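Side-chain contacts in probable amino acid aminotransferase (Mycobacterium tuberculosis, PDB 6Q1S), which is probably an amino acid aminotransferase of class IV, with 4'-deoxy-4'-aminopyridoxal-5'-phosphate and 2-oxoglutaric acid bound in the model: residues L36-D40 / G41-L45; I119-R123 / D124-A128; Q221-F224 / E225-R228; A276-F279 / A280-D284. All coordinates share one frame; numbering follows the deposited sequence.

Contact 1 (L36-D40 / G41-L45); sequences LLVRD and GRACL
A beta hairpin closed by a type I' turn from Arg39 to Arg42 folds strand 31-39 back on the short strand 42-43, and sets Leu37 and Val38 against Cys44 and Ala43. The turn needs positive phi at both corner residues. Asp40 accepts this at the exposed tip, where its carboxylate can meet solvent, and Gly41 (phi 89°) suits it because it carries no CB to jam against the preceding carbonyl. Two backbone bonds hold the arms: Arg39 N gives to Arg42 O at 3.0 Å, and Cys44 N gives to Leu37 O at 2.9 Å. Between them Val38 and Ala43 form an antiparallel non-hydrogen-bonded pair, with Val38 CG2 resting 4.2 Å from Ala43 CB. Both are small and apolar, as befits a face covered by Trp81, Val82 and Thr78 of helix 67-84. On the other face Arg39 contributes its aliphatic root, CB, while its charged end goes to Glu88 and Asp284. The thiol of Cys44 is compact enough to fit beside that root: with SG anti to the carbonyl carbon (chi1 -57°), it swings back over the first arm and lies 4.1 Å from Arg39 CB. Nearer the start of the hairpin, the buried Leu36 reaches across with one branch alone, CD2, which stops 3.9 Å from Cys44 O.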
loop_
_atom_site.group_PDB
_atom_site.type_symbol
_atom_site.label_atom_id
_atom_site.label_comp_id
_atom_site.label_asym_id
_atom_site.label_seq_id
_atom_site.Cartn_x
_atom_site.Cartn_y
_atom_site.Cartn_z
ATOM N N LEU B 36 8.284 16.993 -3.786
ATOM C CA LEU B 36 9.217 18.103 -3.713
ATOM C C LEU B 36 8.445 19.397 -3.518
ATOM O O LEU B 36 7.301 19.530 -3.961
ATOM C CB LEU B 36 10.077 18.209 -4.981
ATOM C CG LEU B 36 11.013 17.050 -5.330
ATOM C CD1 LEU B 36 10.270 15.960 -6.086
ATOM C CD2 LEU B 36 12.195 17.553 -6.141
ATOM N N LEU B 37 9.085 20.349 -2.849
ATOM C CA LEU B 37 8.505 21.660 -2.601
ATOM C C LEU B 37 9.139 22.683 -3.534
ATOM O O LEU B 37 10.368 22.768 -3.627
ATOM C CB LEU B 37 8.702 22.078 -1.143
ATOM C CG LEU B 37 8.171 23.457 -0.745
ATOM C CD1 LEU B 37 6.653 23.450 -0.655
ATOM C CD2 LEU B 37 8.788 23.902 0.571
ATOM N N VAL B 38 8.303 23.444 -4.230
ATOM C CA VAL B 38 8.762 24.560 -5.046
ATOM C C VAL B 38 8.683 25.823 -4.199
ATOM O O VAL B 38 7.597 26.220 -3.765
ATOM C CB VAL B 38 7.927 24.699 -6.328
ATOM C CG1 VAL B 38 8.300 25.976 -7.065
ATOM C CG2 VAL B 38 8.131 23.491 -7.227
ATOM N N ARG B 39 9.831 26.455 -3.967
ATOM C CA ARG B 39 9.895 27.657 -3.147
ATOM C C ARG B 39 10.890 28.629 -3.760
ATOM O O ARG B 39 12.028 28.251 -4.055
ATOM C CB ARG B 39 10.295 27.331 -1.701
ATOM C CG ARG B 39 10.665 28.555 -0.876
ATOM C CD ARG B 39 11.116 28.185 0.530
ATOM N NE ARG B 39 9.986 27.932 1.424
ATOM C CZ ARG B 39 10.096 27.767 2.739
ATOM N NH1 ARG B 39 11.284 27.831 3.322
ATOM N NH2 ARG B 39 9.014 27.546 3.474
ATOM N N ASP B 40 10.447 29.872 -3.952
ATOM C CA ASP B 40 11.285 30.952 -4.473
ATOM C C ASP B 40 11.907 30.578 -5.817
ATOM O O ASP B 40 13.112 30.715 -6.036
ATOM C CB ASP B 40 12.361 31.358 -3.461
ATOM C CG ASP B 40 11.778 31.995 -2.213
ATOM O OD1 ASP B 40 12.559 32.485 -1.371
ATOM O OD2 ASP B 40 10.537 31.989 -2.065
ATOM N N GLY B 41 11.063 30.089 -6.724
ATOM C CA GLY B 41 11.437 29.918 -8.111
ATOM C C GLY B 41 12.074 28.597 -8.485
ATOM O O GLY B 41 12.407 28.410 -9.662
ATOM N N ARG B 42 12.231 27.665 -7.547
ATOM C CA ARG B 42 12.911 26.414 -7.852
ATOM C C ARG B 42 12.425 25.310 -6.925
ATOM O O ARG B 42 12.055 25.562 -5.774
ATOM C CB ARG B 42 14.434 26.566 -7.723
ATOM C CG ARG B 42 15.115 27.090 -8.975
ATOM C CD ARG B 42 16.341 27.916 -8.635
ATOM N NE ARG B 42 17.455 27.088 -8.184
ATOM C CZ ARG B 42 18.596 27.572 -7.705
ATOM N NH1 ARG B 42 19.560 26.746 -7.320
ATOM N NH2 ARG B 42 18.770 28.883 -7.605
ATOM N N ALA B 43 12.416 24.085 -7.447
ATOM C CA ALA B 43 12.174 22.922 -6.607
ATOM C C ALA B 43 13.385 22.664 -5.721
ATOM O O ALA B 43 14.532 22.839 -6.140
ATOM C CB ALA B 43 11.872 21.694 -7.464
ATOM N N CYS B 44 13.124 22.250 -4.485
ATOM C CA CYS B 44 14.163 22.138 -3.472
ATOM C C CYS B 44 14.724 20.723 -3.412
ATOM O O CYS B 44 13.966 19.749 -3.379
ATOM C CB CYS B 44 13.614 22.548 -2.106
ATOM S SG CYS B 44 12.913 24.217 -2.076
ATOM N N LEU B 45 16.055 20.619 -3.399
ATOM C CA LEU B 45 16.764 19.355 -3.196
ATOM C C LEU B 45 16.344 18.305 -4.227
ATOM O O LEU B 45 15.850 17.226 -3.891
ATOM C CB LEU B 45 16.541 18.842 -1.771
ATOM C CG LEU B 45 16.929 19.789 -0.634
ATOM C CD1 LEU B 45 16.515 19.192 0.699
ATOM C CD2 LEU B 45 18.413 20.094 -0.652
#

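Contact 2 (I119-R123 / D124-A128); sequences IGARR and DGVSA
The salt bridge between neighbours Arg123 and Asp124 is the chief side-chain interaction where helix 116-123 ends. The two side chains run alongside each other, pointing the same way, and the guanidinium grips the carboxylate side-on: NE meets OD1 of Asp124 at 3.0 Å from above the carboxylate plane, while NH2 meets OD2 of Asp124 at 2.9 Å on its syn side but tilted out of the carboxylate plane. A bend at chi3 (43°) of Arg123 turns its guanidinium back, so that the guanidinium and carboxylate planes are 23° apart.

Backbone bonds finish the helix. Asp124 N gives to Gly120 O at 2.6 Å, and Gly125 N divides itself weakly between Gly120 O and Ala121 O. Gly125, with positive phi, then breaks the helical path and steers the chain into strand 126-132, a turn that a CB would obstruct.

Apolar contact is slight: Ala121 CB touches Val126 CG1 at 4.0 Å, both small residues lying against Ala260 of strand 258-265. Because the carboxylate sits at the carbonyl end of a helix, where negative charge is generally disfavoured, the adjacent guanidinium probably offsets it; both groups are exposed, so solvent should weaken the pair's net gain.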
loop_
_atom_site.group_PDB
_atom_site.type_symbol
_atom_site.label_atom_id
_atom_site.label_comp_id
_atom_site.label_asym_id
_atom_site.label_seq_id
_atom_site.Cartn_x
_atom_site.Cartn_y
_atom_site.Cartn_z
ATOM N N ILE B 119 0.381 25.492 6.078
ATOM C CA ILE B 119 0.684 26.776 6.700
ATOM C C ILE B 119 0.340 26.751 8.184
ATOM O O ILE B 119 1.019 27.395 8.997
ATOM C CB ILE B 119 -0.031 27.923 5.955
ATOM C CG1 ILE B 119 0.676 29.252 6.225
ATOM C CG2 ILE B 119 -1.502 28.013 6.340
ATOM C CD1 ILE B 119 2.109 29.286 5.731
ATOM N N GLY B 120 -0.702 26.010 8.570
ATOM C CA GLY B 120 -1.027 25.892 9.980
ATOM C C GLY B 120 -0.028 25.037 10.736
ATOM O O GLY B 120 0.338 25.351 11.871
ATOM N N ALA B 121 0.428 23.946 10.116
ATOM C CA ALA B 121 1.390 23.068 10.775
ATOM C C ALA B 121 2.729 23.766 10.983
ATOM O O ALA B 121 3.375 23.586 12.022
ATOM C CB ALA B 121 1.571 21.787 9.964
ATOM N N ARG B 122 3.167 24.560 10.004
ATOM C CA ARG B 122 4.407 25.313 10.161
ATOM C C ARG B 122 4.265 26.382 11.236
ATOM O O ARG B 122 5.127 26.520 12.113
ATOM C CB ARG B 122 4.805 25.954 8.832
ATOM C CG ARG B 122 5.118 24.973 7.719
ATOM C CD ARG B 122 5.692 25.703 6.516
ATOM N NE ARG B 122 5.727 24.865 5.321
ATOM C CZ ARG B 122 5.910 25.333 4.091
ATOM N NH1 ARG B 122 6.073 26.634 3.893
ATOM N NH2 ARG B 122 5.928 24.501 3.057
ATOM N N ARG B 123 3.177 27.151 11.182
ATOM C CA ARG B 123 2.995 28.280 12.088
ATOM C C ARG B 123 2.577 27.826 13.481
ATOM O O ARG B 123 3.142 28.275 14.484
ATOM C CB ARG B 123 1.958 29.242 11.513
ATOM C CG ARG B 123 1.862 30.573 12.233
ATOM C CD ARG B 123 0.558 31.240 11.856
ATOM N NE ARG B 123 -0.530 30.265 11.862
ATOM C CZ ARG B 123 -1.688 30.427 11.232
ATOM N NH1 ARG B 123 -1.918 31.532 10.534
ATOM N NH2 ARG B 123 -2.614 29.479 11.293
ATOM N N ASP B 124 1.587 26.939 13.562
ATOM C CA ASP B 124 0.982 26.588 14.841
ATOM C C ASP B 124 1.513 25.290 15.428
ATOM O O ASP B 124 1.516 25.136 16.654
ATOM C CB ASP B 124 -0.540 26.484 14.690
ATOM C CG ASP B 124 -1.160 27.764 14.168
ATOM O OD1 ASP B 124 -0.611 28.850 14.451
ATOM O OD2 ASP B 124 -2.197 27.684 13.475
ATOM N N GLY B 125 1.958 24.360 14.597
ATOM C CA GLY B 125 2.339 23.052 15.083
ATOM C C GLY B 125 1.179 22.085 15.011
ATOM O O GLY B 125 0.122 22.366 14.436
ATOM N N VAL B 126 1.379 20.918 15.619
ATOM C CA VAL B 126 0.404 19.839 15.541
ATOM C C VAL B 126 0.307 19.144 16.889
ATOM O O VAL B 126 1.247 19.152 17.689
ATOM C CB VAL B 126 0.754 18.800 14.448
ATOM C CG1 VAL B 126 0.755 19.435 13.063
ATOM C CG2 VAL B 126 2.092 18.138 14.746
ATOM N N SER B 127 -0.851 18.542 17.132
ATOM C CA SER B 127 -1.049 17.636 18.250
ATOM C C SER B 127 -0.958 16.217 17.713
ATOM O O SER B 127 -1.667 15.859 16.766
ATOM C CB SER B 127 -2.402 17.873 18.924
ATOM O OG SER B 127 -3.466 17.481 18.076
ATOM N N ALA B 128 -0.075 15.419 18.299
ATOM C CA ALA B 128 0.189 14.077 17.813
ATOM C C ALA B 128 -0.100 13.061 18.906
ATOM O O ALA B 128 -0.137 13.386 20.095
ATOM C CB ALA B 128 1.641 13.933 17.335
#

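Contact 3 (Q221-F224 / E225-R228); sequences QALF and EVAR
Phe224 and Arg228, one helical turn apart, meet side chain to side chain. The guanidinium slants past the ring with the two planes 63° apart; its NH2 comes 3.5 Å from CD2 of Phe224, and the benzylic CB of Phe224 lies over one guanidinium face, toward its rim. The arginine chain is extended from CG to NE, starting with CG anti to the carbonyl carbon (chi1 -83°), which carries it back along the helix over Phe224 O and on to the ring. A second, tighter contact belongs to Val226. Its CG2 lies between its own backbone N and carbonyl carbon and presses on two carbonyls of the preceding turn, 3.1 Å from Ala222 O and 3.2 Å from Leu223 O. Ala227 CB lies 3.2 Å from Leu223 O and, having nothing beyond it, fits there; the exposed Glu225 lays its CG near Gln221 O as its extended chain runs back toward the start of the helix.

All of this rides on helix 218-229, the helical crossover of a beta-alpha-beta unit between the parallel strands 204-207 and 233-236. Successive bonds keep the turns in step, among them Ala227 N to Leu223 O at 2.9 Å and Arg228 N to Phe224 O at 3.0 Å. Strand 233-236 probably helps to hold the leading pair: the flat Phe224 ring suits this buried side, meeting Tyr236 edge-to-face, while the long arginine lays its alkyl part along the helix and still carries NH2 to Cys234 O. Elsewhere, Leu223 packs on Phe279 and Leu282 of helix 275-286, and the small Ala222 and beta-branched Val226 on its Ala286.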
loop_
_atom_site.group_PDB
_atom_site.type_symbol
_atom_site.label_atom_id
_atom_site.label_comp_id
_atom_site.label_asym_id
_atom_site.label_seq_id
_atom_site.Cartn_x
_atom_site.Cartn_y
_atom_site.Cartn_z
ATOM N N GLN B 221 18.224 14.632 6.541
ATOM C CA GLN B 221 19.650 14.560 6.240
ATOM C C GLN B 221 20.213 15.935 5.904
ATOM O O GLN B 221 21.301 16.297 6.367
ATOM C CB GLN B 221 19.902 13.581 5.094
ATOM C CG GLN B 221 19.506 12.151 5.406
ATOM C CD GLN B 221 19.940 11.180 4.325
ATOM O OE1 GLN B 221 20.945 11.396 3.645
ATOM N NE2 GLN B 221 19.181 10.104 4.159
ATOM N N ALA B 222 19.492 16.709 5.090
ATOM C CA ALA B 222 19.927 18.069 4.799
ATOM C C ALA B 222 19.921 18.933 6.052
ATOM O O ALA B 222 20.758 19.832 6.188
ATOM C CB ALA B 222 19.039 18.687 3.719
ATOM N N LEU B 223 18.991 18.674 6.977
ATOM C CA LEU B 223 19.002 19.381 8.254
ATOM C C LEU B 223 20.249 19.036 9.053
ATOM O O LEU B 223 20.858 19.913 9.676
ATOM C CB LEU B 223 17.746 19.051 9.058
ATOM C CG LEU B 223 17.676 19.671 10.456
ATOM C CD1 LEU B 223 17.544 21.183 10.369
ATOM C CD2 LEU B 223 16.530 19.074 11.260
ATOM N N PHE B 224 20.643 17.762 9.054
ATOM C CA PHE B 224 21.866 17.382 9.752
ATOM C C PHE B 224 23.089 18.065 9.155
ATOM O O PHE B 224 24.042 18.369 9.876
ATOM C CB PHE B 224 22.045 15.864 9.730
ATOM C CG PHE B 224 21.350 15.152 10.858
ATOM C CD1 PHE B 224 20.341 15.778 11.575
ATOM C CD2 PHE B 224 21.713 13.861 11.213
ATOM C CE1 PHE B 224 19.700 15.128 12.614
ATOM C CE2 PHE B 224 21.075 13.206 12.252
ATOM C CZ PHE B 224 20.069 13.842 12.954
ATOM N N GLU B 225 23.087 18.309 7.845
ATOM C CA GLU B 225 24.239 18.950 7.222
ATOM C C GLU B 225 24.370 20.405 7.664
ATOM O O GLU B 225 25.462 20.864 8.020
ATOM C CB GLU B 225 24.137 18.861 5.702
ATOM C CG GLU B 225 24.172 17.446 5.157
ATOM C CD GLU B 225 24.190 17.420 3.640
ATOM O OE1 GLU B 225 24.182 16.313 3.058
ATOM O OE2 GLU B 225 24.195 18.512 3.026
ATOM N N VAL B 226 23.268 21.157 7.626
ATOM C CA VAL B 226 23.346 22.571 7.975
ATOM C C VAL B 226 23.566 22.740 9.470
ATOM O O VAL B 226 24.291 23.641 9.904
ATOM C CB VAL B 226 22.084 23.319 7.501
ATOM C CG1 VAL B 226 22.208 23.697 6.025
ATOM C CG2 VAL B 226 20.823 22.527 7.793
ATOM N N ALA B 227 22.954 21.872 10.280
ATOM C CA ALA B 227 23.093 21.990 11.729
ATOM C C ALA B 227 24.502 21.625 12.182
ATOM O O ALA B 227 25.062 22.273 13.075
ATOM C CB ALA B 227 22.057 21.109 12.427
ATOM N N ARG B 228 25.090 20.594 11.576
ATOM C CA ARG B 228 26.454 20.204 11.923
ATOM C C ARG B 228 27.453 21.292 11.551
ATOM O O ARG B 228 28.427 21.525 12.278
ATOM C CB ARG B 228 26.798 18.885 11.233
ATOM C CG ARG B 228 26.300 17.670 11.994
ATOM C CD ARG B 228 26.587 16.377 11.256
ATOM N NE ARG B 228 26.029 15.233 11.972
ATOM C CZ ARG B 228 25.514 14.159 11.384
ATOM N NH1 ARG B 228 25.480 14.072 10.062
ATOM N NH2 ARG B 228 25.028 13.168 12.120
#

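Contact 4 (A276-F279 / A280-D284); sequences AEVF and AELVD
Phe279 and Val283 cross at a slant one turn apart on helix 275-286, the ring's CE2 corner lying 3.6 Å from CG2 of Val283. The ring leaves the helix with CG anti to the backbone N (chi1 -167°), and chi2 near 94° turns the ring plane roughly square to the plane through CA, CB and CG, which brings CD2 and CE2 obliquely up to the valine methyl. Val283 answers with that one methyl: CG2 also lies 3.3 Å from Phe279 O, touching ring and carbonyl together. A beta-branched residue suits this place because the branch at CB puts a methyl right next to the backbone, where it reaches both. The neighbouring pair is looser, with Val278 CG2 4.2 Å from Leu282 CG. Leucine bends close to the backbone here, CG lying 3.3 Å from Val278 O. On the exposed side Glu281 runs back along the helix and brings OE2 to 3.1 Å from Glu277 O; both atoms are acceptors, so the approach is no bond and would probably cost a little energy. Two backbone bonds join the turns, Leu282 N to Val278 O at 2.8 Å and Val283 N to Phe279 O at 3.0 Å.

The buried side of the helix looks into the protein: Phe279 stacks its ring on Trp251 of strand 249-254, while Val283 reaches Thr219 of helix 218-229 and Leu258 and Ala259 of strand 258-265.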
loop_
_atom_site.group_PDB
_atom_site.type_symbol
_atom_site.label_atom_id
_atom_site.label_comp_id
_atom_site.label_asym_id
_atom_site.label_seq_id
_atom_site.Cartn_x
_atom_site.Cartn_y
_atom_site.Cartn_z
ATOM N N ALA B 276 13.009 26.159 19.474
ATOM C CA ALA B 276 11.929 25.944 18.518
ATOM C C ALA B 276 11.860 27.051 17.471
ATOM O O ALA B 276 11.464 26.791 16.329
ATOM C CB ALA B 276 10.596 25.817 19.251
ATOM N N GLU B 277 12.235 28.285 17.825
ATOM C CA GLU B 277 12.217 29.345 16.820
ATOM C C GLU B 277 13.374 29.198 15.842
ATOM O O GLU B 277 13.232 29.544 14.664
ATOM C CB GLU B 277 12.247 30.735 17.466
ATOM C CG GLU B 277 11.126 31.054 18.457
ATOM C CD GLU B 277 11.367 30.475 19.828
ATOM O OE1 GLU B 277 12.527 30.128 20.111
ATOM O OE2 GLU B 277 10.417 30.417 20.640
ATOM N N VAL B 278 14.521 28.697 16.302
ATOM C CA VAL B 278 15.645 28.523 15.392
ATOM C C VAL B 278 15.460 27.263 14.553
ATOM O O VAL B 278 15.975 27.178 13.431
ATOM C CB VAL B 278 16.980 28.499 16.160
ATOM C CG1 VAL B 278 17.109 27.234 16.992
ATOM C CG2 VAL B 278 18.154 28.630 15.198
ATOM N N PHE B 279 14.710 26.279 15.063
ATOM C CA PHE B 279 14.581 25.007 14.360
ATOM C C PHE B 279 13.923 25.191 13.002
ATOM O O PHE B 279 14.357 24.596 12.009
ATOM C CB PHE B 279 13.789 24.009 15.205
ATOM C CG PHE B 279 13.874 22.595 14.704
ATOM C CD1 PHE B 279 14.827 21.727 15.206
ATOM C CD2 PHE B 279 13.009 22.139 13.722
ATOM C CE1 PHE B 279 14.912 20.428 14.744
ATOM C CE2 PHE B 279 13.090 20.842 13.255
ATOM C CZ PHE B 279 14.041 19.985 13.767
ATOM N N ALA B 280 12.872 26.011 12.937
ATOM C CA ALA B 280 12.220 26.264 11.658
ATOM C C ALA B 280 13.182 26.936 10.689
ATOM O O ALA B 280 13.193 26.621 9.492
ATOM C CB ALA B 280 10.972 27.120 11.861
ATOM N N GLU B 281 14.001 27.862 11.190
ATOM C CA GLU B 281 15.028 28.472 10.355
ATOM C C GLU B 281 16.070 27.452 9.917
ATOM O O GLU B 281 16.590 27.537 8.799
ATOM C CB GLU B 281 15.689 29.627 11.104
ATOM C CG GLU B 281 14.710 30.694 11.565
ATOM C CD GLU B 281 15.362 31.743 12.441
ATOM O OE1 GLU B 281 15.912 32.720 11.892
ATOM O OE2 GLU B 281 15.333 31.585 13.681
ATOM N N LEU B 282 16.388 26.483 10.780
ATOM C CA LEU B 282 17.332 25.435 10.403
ATOM C C LEU B 282 16.781 24.581 9.269
ATOM O O LEU B 282 17.529 24.151 8.382
ATOM C CB LEU B 282 17.667 24.565 11.614
ATOM C CG LEU B 282 18.472 25.213 12.739
ATOM C CD1 LEU B 282 18.950 24.155 13.720
ATOM C CD2 LEU B 282 19.644 25.992 12.172
ATOM N N VAL B 283 15.474 24.315 9.287
ATOM C CA VAL B 283 14.872 23.558 8.197
ATOM C C VAL B 283 14.761 24.436 6.959
ATOM O O VAL B 283 14.828 23.940 5.826
ATOM C CB VAL B 283 13.504 22.993 8.626
ATOM C CG1 VAL B 283 12.911 22.123 7.526
ATOM C CG2 VAL B 283 13.642 22.200 9.916
ATOM N N ASP B 284 14.601 25.748 7.148
ATOM C CA ASP B 284 14.546 26.666 6.015
ATOM C C ASP B 284 15.856 26.654 5.240
ATOM O O ASP B 284 15.861 26.617 4.004
ATOM C CB ASP B 284 14.209 28.078 6.499
ATOM C CG ASP B 284 12.750 28.226 6.886
ATOM O OD1 ASP B 284 11.932 27.388 6.450
ATOM O OD2 ASP B 284 12.417 29.179 7.623
#

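How the contacts relate
Contact 2 is the surface member of the set; contacts 1, 3 and 4 each have one buried side and one exposed. Contacts 3 and 4 are single-helix turns on adjoining helices, apolar where the two face each other, with Leu223 CD2 3.6 Å from Phe279 CZ. Contacts 1 and 2 instead turn a corner, each using a glycine with positive phi; contact 2 adds a surface salt bridge, and the charged end of contact 1, Arg39, is paired outside the hairpin. That arginine joins contact 4 through a salt bridge with Asp284, and lies close to Arg122 of contact 2, where Glu88 binds both arginines. Leu45 of contact 1 touches Ala222 of contact 3, whereas contacts 2 and 3 stay apart.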